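Local atomic coordinates of flavoredoxin (Desulfovibrio vulgaris str. 'Miyazaki F', PDB entry 2D5M), a protein that binds flavin mononucleotide and probably carries electrons through that flavin in an electron-transport chain. Residues V19-M31 with L98-V111. Residues are numbered along the deposited sequence; the frame is centred on the assembly and turned at random. Where two conformers were deposited one is given.
Sequences VGTYDRDSRPNIM and LTPVPGEHVDAPYV. With FMN (flavin mononucleotide), chain E.
Strand 109-111 packs on the hairpin of strands 19-22 and 28-31 and runs roughly antiparallel to strand 19-22, the N-to-C directions 143° apart and the axes 5.7 Å at closest approach, with Thr21 nearest Ala108. At the middle sits Pro109, whose CD stands 3.5 Å from the centroid of the Tyr22 ring and only 6° off its normal, a CH-pi contact squarely over the face. With chi1 at -70°, Tyr22 turns CG anti to its own carbonyl carbon, and the ring lies across Pro109 with OH reaching CA of Pro102 at 3.4 Å. Next to Pro109, CB of Pro28 rests 3.6 Å from CB of Pro100, and Phe93 of helix 92-96 touches Pro28 and Pro100. Deeper in, CG2 of Ile30 meets CG2 of Val111 at 3.7 Å, the two side chains crossing at about a right angle. With no side chain to stand against Pro109 O, Gly20 lets the backbones close in, its CA making a CA-H...O contact with that oxygen, which also takes a hydrogen bond from Thr67. On the other strand of the hairpin, Asn29 faces away and its ND2 gives a nearly straight 2.9 Å bond to FMN O3P. The segments share no direct hydrogen bond: apolar contact and two water bridges, Tyr22 N to Asp107 O and Tyr22 OH to Pro100 O, make the join, leaving Asn29 to help hold the phosphate.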
ATOM      1  N   VAL A  19       2.276  -5.350 -12.693  1.00  4.86           N
ATOM      2  CA  VAL A  19       1.887  -4.303 -13.633  1.00  4.75           C
ATOM      3  C   VAL A  19       2.054  -4.842 -15.025  1.00  5.16           C
ATOM      4  O   VAL A  19       3.169  -5.226 -15.428  1.00  5.52           O
ATOM      5  CB  VAL A  19       2.749  -3.052 -13.422  1.00  5.25           C
ATOM      6  CG1 VAL A  19       2.366  -1.997 -14.436  1.00  6.02           C
ATOM      7  CG2 VAL A  19       2.581  -2.483 -12.005  1.00  6.96           C
ATOM      8  N   GLY A  20       0.943  -4.917 -15.766  1.00  5.37           N
ATOM      9  CA  GLY A  20       0.897  -5.548 -17.095  1.00  5.30           C
ATOM     10  C   GLY A  20       0.817  -4.507 -18.179  1.00  5.41           C
ATOM     11  O   GLY A  20       0.062  -3.527 -18.081  1.00  5.92           O
ATOM     12  N   THR A  21       1.556  -4.707 -19.267  1.00  5.56           N
ATOM     13  CA  THR A  21       1.624  -3.801 -20.396  1.00  5.63           C
ATOM     14  C   THR A  21       1.877  -4.559 -21.709  1.00  6.00           C
ATOM     15  O   THR A  21       2.252  -5.729 -21.700  1.00  6.15           O
ATOM     16  CB  THR A  21       2.781  -2.799 -20.232  1.00  6.00           C
ATOM     17  OG1 THR A  21       4.020  -3.503 -20.092  1.00  6.55           O
ATOM     18  CG2 THR A  21       2.573  -1.808 -19.085  1.00  6.78           C
ATOM     19  N   TYR A  22       1.639  -3.868 -22.816  1.00  6.21           N
ATOM     20  CA  TYR A  22       2.121  -4.285 -24.129  1.00  6.49           C
ATOM     21  C   TYR A  22       3.231  -3.350 -24.599  1.00  6.97           C
ATOM     22  O   TYR A  22       3.100  -2.126 -24.477  1.00  7.64           O
ATOM     23  CB  TYR A  22       0.989  -4.228 -25.167  1.00  7.40           C
ATOM     24  CG  TYR A  22      -0.085  -5.248 -25.028  1.00  6.88           C
ATOM     25  CD1 TYR A  22       0.149  -6.589 -25.071  1.00  7.32           C
ATOM     26  CD2 TYR A  22      -1.431  -4.818 -24.836  1.00  7.68           C
ATOM     27  CE1 TYR A  22      -0.875  -7.531 -24.934  1.00  7.47           C
ATOM     28  CE2 TYR A  22      -2.441  -5.750 -24.703  1.00  7.71           C
ATOM     29  CZ  TYR A  22      -2.172  -7.108 -24.771  1.00  7.46           C
ATOM     30  OH  TYR A  22      -3.196  -7.987 -24.617  1.00  8.92           O
ATOM     31  N   ASP A  23       4.312  -3.901 -25.156  1.00  7.14           N
ATOM     32  CA  ASP A  23       5.323  -3.068 -25.793  1.00  7.44           C
ATOM     33  C   ASP A  23       4.876  -2.679 -27.186  1.00  8.03           C
ATOM     34  O   ASP A  23       3.759  -2.951 -27.628  1.00  8.65           O
ATOM     35  CB  ASP A  23       6.707  -3.706 -25.737  1.00  8.33           C
ATOM     36  CG  ASP A  23       6.997  -4.756 -26.814  1.00  8.67           C
ATOM     37  OD1 ASP A  23       6.093  -5.141 -27.589  1.00  8.88           O
ATOM     38  OD2 ASP A  23       8.161  -5.195 -26.831  1.00 10.77           O
ATOM     39  N   ARG A  24       5.762  -1.998 -27.894  1.00  9.17           N
ATOM     40  CA  ARG A  24       5.413  -1.447 -29.217  1.00 10.18           C
ATOM     41  C   ARG A  24       5.105  -2.516 -30.256  1.00 10.53           C
ATOM     42  O   ARG A  24       4.392  -2.182 -31.221  1.00 14.30           O
ATOM     43  CB  ARG A  24       6.515  -0.525 -29.695  1.00 12.35           C
ATOM     44  CG  ARG A  24       7.819  -1.267 -29.996  1.00 13.57           C
ATOM     45  CD  ARG A  24       8.972  -0.207 -30.048  1.00 16.43           C
ATOM     46  NE  ARG A  24      10.262  -0.830 -30.241  1.00 18.91           N
ATOM     47  CZ  ARG A  24      10.917  -1.430 -29.268  1.00 17.59           C
ATOM     48  NH1 ARG A  24      10.483  -1.507 -28.008  1.00 16.13           N
ATOM     49  NH2 ARG A  24      12.106  -1.982 -29.547  1.00 22.77           N
ATOM     50  N   ASP A  25       5.577  -3.715 -30.036  1.00 10.21           N
ATOM     51  CA  ASP A  25       5.333  -4.865 -30.913  1.00 11.61           C
ATOM     52  C   ASP A  25       4.257  -5.781 -30.332  1.00 10.32           C
ATOM     53  O   ASP A  25       4.131  -6.889 -30.816  1.00 12.49           O
ATOM     54  CB  ASP A  25       6.643  -5.628 -31.114  1.00 15.60           C
ATOM     55  CG  ASP A  25       7.656  -4.781 -31.865  1.00 18.55           C
ATOM     56  OD1 ASP A  25       7.194  -4.322 -32.930  1.00 28.71           O
ATOM     57  OD2 ASP A  25       8.805  -4.606 -31.389  1.00 25.74           O
ATOM     58  N   SER A  26       3.502  -5.295 -29.353  1.00  9.52           N
ATOM     59  CA  SER A  26       2.372  -5.999 -28.745  1.00 10.08           C
ATOM     60  C   SER A  26       2.823  -7.192 -27.956  1.00  9.06           C
ATOM     61  O   SER A  26       2.045  -8.121 -27.649  1.00 10.16           O
ATOM     62  CB  SER A  26       1.317  -6.389 -29.800  1.00 13.50           C
ATOM     63  OG  SER A  26       0.745  -5.228 -30.369  1.00 16.06           O
ATOM     64  N   ARG A  27       4.095  -7.230 -27.540  1.00  8.31           N
ATOM     65  CA  ARG A  27       4.564  -8.270 -26.636  1.00  8.90           C
ATOM     66  C   ARG A  27       4.062  -7.981 -25.226  1.00  7.38           C
ATOM     67  O   ARG A  27       4.266  -6.869 -24.721  1.00  7.01           O
ATOM     68  CB  ARG A  27       6.111  -8.325 -26.640  1.00  9.23           C
ATOM     69  CG  ARG A  27       6.707  -8.547 -27.998  1.00 12.37           C
ATOM     70  CD  ARG A  27       8.199  -8.388 -28.097  1.00 14.36           C
ATOM     71  NE  ARG A  27       8.951  -9.110 -27.091  1.00 14.65           N
ATOM     72  CZ  ARG A  27       9.621  -8.649 -26.023  1.00 16.17           C
ATOM     73  NH1 ARG A  27       9.705  -7.371 -25.718  1.00 15.80           N
ATOM     74  NH2 ARG A  27      10.263  -9.510 -25.225  1.00 15.91           N
ATOM     75  N   PRO A  28       3.409  -8.924 -24.566  1.00  6.92           N
ATOM     76  CA  PRO A  28       2.891  -8.696 -23.233  1.00  6.62           C
ATOM     77  C   PRO A  28       3.965  -8.819 -22.173  1.00  6.27           C
ATOM     78  O   PRO A  28       4.872  -9.644 -22.279  1.00  6.80           O
ATOM     79  CB  PRO A  28       1.826  -9.789 -23.078  1.00  7.23           C
ATOM     80  CG  PRO A  28       2.407 -10.928 -23.840  1.00  7.54           C
ATOM     81  CD  PRO A  28       3.057 -10.310 -25.056  1.00  8.36           C
ATOM     82  N   ASN A  29       3.841  -8.025 -21.111  1.00  6.05           N
ATOM     83  CA  ASN A  29       4.810  -8.022 -20.024  1.00  5.93           C
ATOM     84  C   ASN A  29       4.108  -7.834 -18.676  1.00  5.44           C
ATOM     85  O   ASN A  29       2.988  -7.342 -18.618  1.00  5.42           O
ATOM     86  CB  ASN A  29       5.801  -6.887 -20.215  1.00  6.23           C
ATOM     87  CG  ASN A  29       7.076  -7.035 -19.391  1.00  6.61           C
ATOM     88  OD1 ASN A  29       7.476  -8.157 -19.040  1.00  7.10           O
ATOM     89  ND2 ASN A  29       7.730  -5.910 -19.123  1.00  7.35           N
ATOM     90  N   ILE A  30       4.812  -8.258 -17.633  1.00  5.20           N
ATOM     91  CA  ILE A  30       4.448  -8.011 -16.266  1.00  5.51           C
ATOM     92  C   ILE A  30       5.725  -7.725 -15.498  1.00  5.15           C
ATOM     93  O   ILE A  30       6.753  -8.370 -15.747  1.00  5.85           O
ATOM     94  CB  ILE A  30       3.725  -9.206 -15.591  1.00  6.62           C
ATOM     95  CG1 ILE A  30       4.271 -10.567 -16.059  1.00  8.14           C
ATOM     96  CG2 ILE A  30       2.214  -9.073 -15.760  1.00  6.51           C
ATOM     97  CD1 ILE A  30       3.753 -11.795 -15.316  1.00 12.19           C
ATOM     98  N   MET A  31       5.638  -6.790 -14.544  1.00  5.39           N
ATOM     99  CA  MET A  31       6.699  -6.526 -13.573  1.00  5.45           C
ATOM    100  C   MET A  31       6.084  -6.431 -12.205  1.00  4.86           C
ATOM    101  O   MET A  31       4.893  -6.177 -12.066  1.00  5.59           O
ATOM    102  CB  MET A  31       7.532  -5.293 -13.915  1.00  6.03           C
ATOM    103  CG  MET A  31       6.726  -4.011 -14.022  0.50  5.15           C
ATOM    104  SD  MET A  31       6.343  -3.227 -12.451  0.50  3.01           S
ATOM    105  CE  MET A  31       7.908  -2.473 -12.005  0.50  3.81           C
ATOM    106  N   LEU A  98       2.038 -18.488 -18.016  1.00  6.32           N
ATOM    107  CA  LEU A  98       0.865 -17.719 -17.671  1.00  6.72           C
ATOM    108  C   LEU A  98       0.218 -17.108 -18.897  1.00  5.85           C
ATOM    109  O   LEU A  98       0.849 -17.042 -19.980  1.00  6.53           O
ATOM    110  CB  LEU A  98       1.289 -16.590 -16.677  1.00  7.02           C
ATOM    111  CG  LEU A  98       1.838 -17.069 -15.358  1.00  7.42           C
ATOM    112  CD1 LEU A  98       2.310 -15.885 -14.525  1.00  9.52           C
ATOM    113  CD2 LEU A  98       0.829 -17.824 -14.559  1.00 11.24           C
ATOM    114  N   THR A  99      -0.998 -16.659 -18.743  1.00  6.24           N
ATOM    115  CA  THR A  99      -1.842 -16.239 -19.885  1.00  6.41           C
ATOM    116  C   THR A  99      -2.002 -14.733 -19.896  1.00  6.13           C
ATOM    117  O   THR A  99      -2.578 -14.159 -18.943  1.00  6.53           O
ATOM    118  CB  THR A  99      -3.219 -16.868 -19.766  1.00  6.44           C
ATOM    119  OG1 THR A  99      -3.100 -18.303 -19.696  1.00  6.97           O
ATOM    120  CG2 THR A  99      -4.091 -16.563 -20.974  1.00  6.97           C
ATOM    121  N   PRO A 100      -1.561 -14.061 -20.961  1.00  6.32           N
ATOM    122  CA  PRO A 100      -1.751 -12.610 -21.074  1.00  6.23           C
ATOM    123  C   PRO A 100      -3.120 -12.324 -21.688  1.00  5.96           C
ATOM    124  O   PRO A 100      -3.317 -12.501 -22.912  1.00  7.31           O
ATOM    125  CB  PRO A 100      -0.596 -12.198 -21.996  1.00  6.78           C
ATOM    126  CG  PRO A 100      -0.392 -13.403 -22.891  1.00  6.94           C
ATOM    127  CD  PRO A 100      -0.770 -14.617 -22.087  1.00  6.27           C
ATOM    128  N   VAL A 101      -4.074 -11.983 -20.853  1.00  6.41           N
ATOM    129  CA  VAL A 101      -5.431 -11.766 -21.288  1.00  6.56           C
ATOM    130  C   VAL A 101      -5.608 -10.309 -21.668  1.00  6.84           C
ATOM    131  O   VAL A 101      -5.343  -9.427 -20.824  1.00  7.08           O
ATOM    132  CB  VAL A 101      -6.457 -12.135 -20.179  1.00  7.70           C
ATOM    133  CG1 VAL A 101      -7.841 -11.852 -20.639  1.00  8.91           C
ATOM    134  CG2 VAL A 101      -6.278 -13.589 -19.760  1.00  8.21           C
ATOM    135  N   PRO A 102      -6.046  -9.976 -22.870  1.00  7.05           N
ATOM    136  CA  PRO A 102      -6.231  -8.554 -23.197  1.00  7.48           C
ATOM    137  C   PRO A 102      -7.276  -7.899 -22.308  1.00  7.12           C
ATOM    138  O   PRO A 102      -8.355  -8.453 -22.070  1.00  8.20           O
ATOM    139  CB  PRO A 102      -6.680  -8.555 -24.656  1.00  8.93           C
ATOM    140  CG  PRO A 102      -6.417  -9.909 -25.137  1.00 15.73           C
ATOM    141  CD  PRO A 102      -6.374 -10.849 -24.011  1.00  8.32           C
ATOM    142  N   GLY A 103      -6.984  -6.695 -21.821  1.00  7.67           N
ATOM    143  CA  GLY A 103      -7.969  -5.879 -21.160  1.00  7.90           C
ATOM    144  C   GLY A 103      -9.184  -5.644 -22.026  1.00  7.89           C
ATOM    145  O   GLY A 103      -9.084  -5.565 -23.243  1.00  9.82           O
ATOM    146  N   GLU A 104     -10.326  -5.546 -21.357  1.00  8.56           N
ATOM    147  CA  GLU A 104     -11.583  -5.246 -22.055  1.00  9.77           C
ATOM    148  C   GLU A 104     -11.764  -3.767 -22.254  1.00  9.77           C
ATOM    149  O   GLU A 104     -12.530  -3.372 -23.162  1.00 12.29           O
ATOM    150  CB  GLU A 104     -12.752  -5.884 -21.275  1.00 11.79           C
ATOM    151  CG  GLU A 104     -12.648  -7.421 -21.333  1.00 16.69           C
ATOM    152  CD  GLU A 104     -13.767  -8.073 -20.525  1.00 19.19           C
ATOM    153  OE1 GLU A 104     -14.063  -7.497 -19.418  1.00 28.44           O
ATOM    154  OE2 GLU A 104     -14.395  -9.084 -20.933  1.00 25.06           O
ATOM    155  N   HIS A 105     -11.156  -2.941 -21.401  1.00  8.39           N
ATOM    156  CA  HIS A 105     -11.364  -1.518 -21.365  1.00  8.42           C
ATOM    157  C   HIS A 105     -10.105  -0.717 -21.705  1.00  8.47           C
ATOM    158  O   HIS A 105     -10.205   0.463 -22.027  1.00 11.01           O
ATOM    159  CB  HIS A 105     -11.878  -1.079 -19.981  1.00 10.01           C
ATOM    160  CG  HIS A 105     -13.128  -1.781 -19.586  1.00 10.59           C
ATOM    161  ND1 HIS A 105     -14.377  -1.359 -19.933  1.00 13.66           N
ATOM    162  CD2 HIS A 105     -13.270  -2.955 -18.879  1.00 13.35           C
ATOM    163  CE1 HIS A 105     -15.226  -2.255 -19.426  1.00 16.00           C
ATOM    164  NE2 HIS A 105     -14.601  -3.221 -18.797  1.00 15.66           N
ATOM    165  N   VAL A 106      -8.929  -1.322 -21.562  1.00  7.71           N
ATOM    166  CA  VAL A 106      -7.639  -0.598 -21.730  1.00  7.96           C
ATOM    167  C   VAL A 106      -6.702  -1.491 -22.551  1.00  7.59           C
ATOM    168  O   VAL A 106      -6.849  -2.711 -22.560  1.00  7.59           O
ATOM    169  CB  VAL A 106      -6.979  -0.157 -20.418  1.00  8.49           C
ATOM    170  CG1 VAL A 106      -7.987   0.547 -19.489  1.00  9.47           C
ATOM    171  CG2 VAL A 106      -6.355  -1.336 -19.683  1.00  8.91           C
ATOM    172  N   ASP A 107      -5.750  -0.788 -23.150  1.00  7.93           N
ATOM    173  CA  ASP A 107      -4.761  -1.402 -24.058  1.00  8.66           C
ATOM    174  C   ASP A 107      -3.577  -2.011 -23.314  1.00  7.31           C
ATOM    175  O   ASP A 107      -2.433  -1.503 -23.376  1.00  7.75           O
ATOM    176  CB  ASP A 107      -4.287  -0.349 -25.037  1.00  9.57           C
ATOM    177  CG  ASP A 107      -3.433  -0.927 -26.143  1.00 12.61           C
ATOM    178  OD1 ASP A 107      -3.495  -2.162 -26.380  1.00 14.39           O
ATOM    179  OD2 ASP A 107      -2.725  -0.110 -26.783  1.00 15.53           O
ATOM    180  N   ALA A 108      -3.824  -3.095 -22.573  1.00  6.67           N
ATOM    181  CA  ALA A 108      -2.836  -3.787 -21.736  1.00  6.08           C
ATOM    182  C   ALA A 108      -3.355  -5.165 -21.398  1.00  6.04           C
ATOM    183  O   ALA A 108      -4.572  -5.342 -21.246  1.00  6.99           O
ATOM    184  CB  ALA A 108      -2.536  -3.016 -20.466  1.00  6.52           C
ATOM    185  N   PRO A 109      -2.467  -6.129 -21.207  1.00  5.82           N
ATOM    186  CA  PRO A 109      -2.865  -7.463 -20.771  1.00  6.31           C
ATOM    187  C   PRO A 109      -2.889  -7.573 -19.236  1.00  5.91           C
ATOM    188  O   PRO A 109      -2.106  -6.857 -18.588  1.00  5.89           O
ATOM    189  CB  PRO A 109      -1.762  -8.357 -21.300  1.00  6.54           C
ATOM    190  CG  PRO A 109      -0.530  -7.474 -21.142  1.00  6.81           C
ATOM    191  CD  PRO A 109      -1.026  -6.057 -21.386  1.00  6.15           C
ATOM    192  N   TYR A 110      -3.689  -8.490 -18.719  1.00  6.13           N
ATOM    193  CA  TYR A 110      -3.593  -8.888 -17.311  1.00  6.27           C
ATOM    194  C   TYR A 110      -3.291 -10.383 -17.250  1.00  6.02           C
ATOM    195  O   TYR A 110      -3.302 -11.091 -18.257  1.00  6.73           O
ATOM    196  CB  TYR A 110      -4.803  -8.517 -16.514  1.00  6.73           C
ATOM    197  CG  TYR A 110      -6.117  -9.138 -16.912  1.00  7.00           C
ATOM    198  CD1 TYR A 110      -6.531 -10.336 -16.401  1.00  7.65           C
ATOM    199  CD2 TYR A 110      -6.972  -8.520 -17.806  1.00 10.21           C
ATOM    200  CE1 TYR A 110      -7.752 -10.918 -16.753  1.00 10.41           C
ATOM    201  CE2 TYR A 110      -8.187  -9.072 -18.137  1.00 12.61           C
ATOM    202  CZ  TYR A 110      -8.558 -10.272 -17.628  1.00 12.24           C
ATOM    203  OH  TYR A 110      -9.790 -10.827 -17.953  1.00 17.25           O
ATOM    204  N   VAL A 111      -3.016 -10.875 -16.038  1.00  5.97           N
ATOM    205  CA  VAL A 111      -2.633 -12.265 -15.850  1.00  6.19           C
ATOM    206  C   VAL A 111      -3.883 -13.112 -15.616  1.00  5.62           C
ATOM    207  O   VAL A 111      -4.524 -12.980 -14.555  1.00  6.71           O
ATOM    208  CB  VAL A 111      -1.638 -12.459 -14.698  1.00  5.90           C
ATOM    209  CG1 VAL A 111      -1.220 -13.912 -14.663  1.00  7.31           C
ATOM    210  CG2 VAL A 111      -0.434 -11.543 -14.854  1.00  6.11           C
TER
HETATM  211  N1  FMN E1001      10.507  -1.754  -9.561  1.00  5.17           N
HETATM  212  C2  FMN E1001       9.939  -0.512  -9.671  1.00  5.53           C
HETATM  213  O2  FMN E1001      10.327   0.289 -10.533  1.00  6.36           O
HETATM  214  N3  FMN E1001       8.939  -0.153  -8.771  1.00  5.81           N
HETATM  215  C4  FMN E1001       8.482  -0.935  -7.734  1.00  5.57           C
HETATM  216  O4  FMN E1001       7.582  -0.521  -6.972  1.00  6.40           O
HETATM  217  C4A FMN E1001       9.109  -2.203  -7.587  1.00  5.45           C
HETATM  218  N5  FMN E1001       8.750  -3.002  -6.554  1.00  5.53           N
HETATM  219  C5A FMN E1001       9.270  -4.272  -6.570  1.00  5.36           C
HETATM  220  C6  FMN E1001       8.891  -5.148  -5.514  1.00  5.64           C
HETATM  221  C7  FMN E1001       9.314  -6.465  -5.441  1.00  5.99           C
HETATM  222  C7M FMN E1001       8.946  -7.371  -4.290  1.00  7.81           C
HETATM  223  C8  FMN E1001      10.146  -6.951  -6.519  1.00  5.77           C
HETATM  224  C8M FMN E1001      10.551  -8.417  -6.520  1.00  6.54           C
HETATM  225  C9  FMN E1001      10.580  -6.090  -7.511  1.00  5.55           C
HETATM  226  C9A FMN E1001      10.159  -4.771  -7.564  1.00  5.11           C
HETATM  227  N10 FMN E1001      10.594  -3.842  -8.535  1.00  5.14           N
HETATM  228  C10 FMN E1001      10.040  -2.587  -8.593  1.00  5.26           C
HETATM  229  C1' FMN E1001      11.600  -4.254  -9.553  1.00  5.34           C
HETATM  230  C2' FMN E1001      10.974  -4.571 -10.909  1.00  4.95           C
HETATM  231  O2' FMN E1001       9.846  -5.449 -10.802  1.00  5.39           O
HETATM  232  C3' FMN E1001      12.034  -5.249 -11.783  1.00  5.14           C
HETATM  233  O3' FMN E1001      13.030  -4.244 -12.084  1.00  5.76           O
HETATM  234  C4' FMN E1001      11.495  -5.866 -13.064  1.00  5.12           C
HETATM  235  O4' FMN E1001      12.543  -6.747 -13.554  1.00  6.92           O
HETATM  236  C5' FMN E1001      11.150  -4.875 -14.120  1.00  5.85           C
HETATM  237  O5' FMN E1001      10.674  -5.618 -15.289  1.00  5.68           O
HETATM  238  P   FMN E1001      10.563  -4.919 -16.736  1.00  5.67           P
HETATM  239  O1P FMN E1001      11.956  -4.403 -17.123  1.00  6.29           O
HETATM  240  O2P FMN E1001       9.567  -3.785 -16.699  1.00  5.98           O
HETATM  241  O3P FMN E1001      10.117  -6.101 -17.577  1.00  6.20           O
HETATM  242  O   HOH W   1       0.097  -1.405 -22.152  1.00  7.50           O
HETATM  243  O   HOH W   2      -2.471 -10.578 -24.702  1.00 11.10           O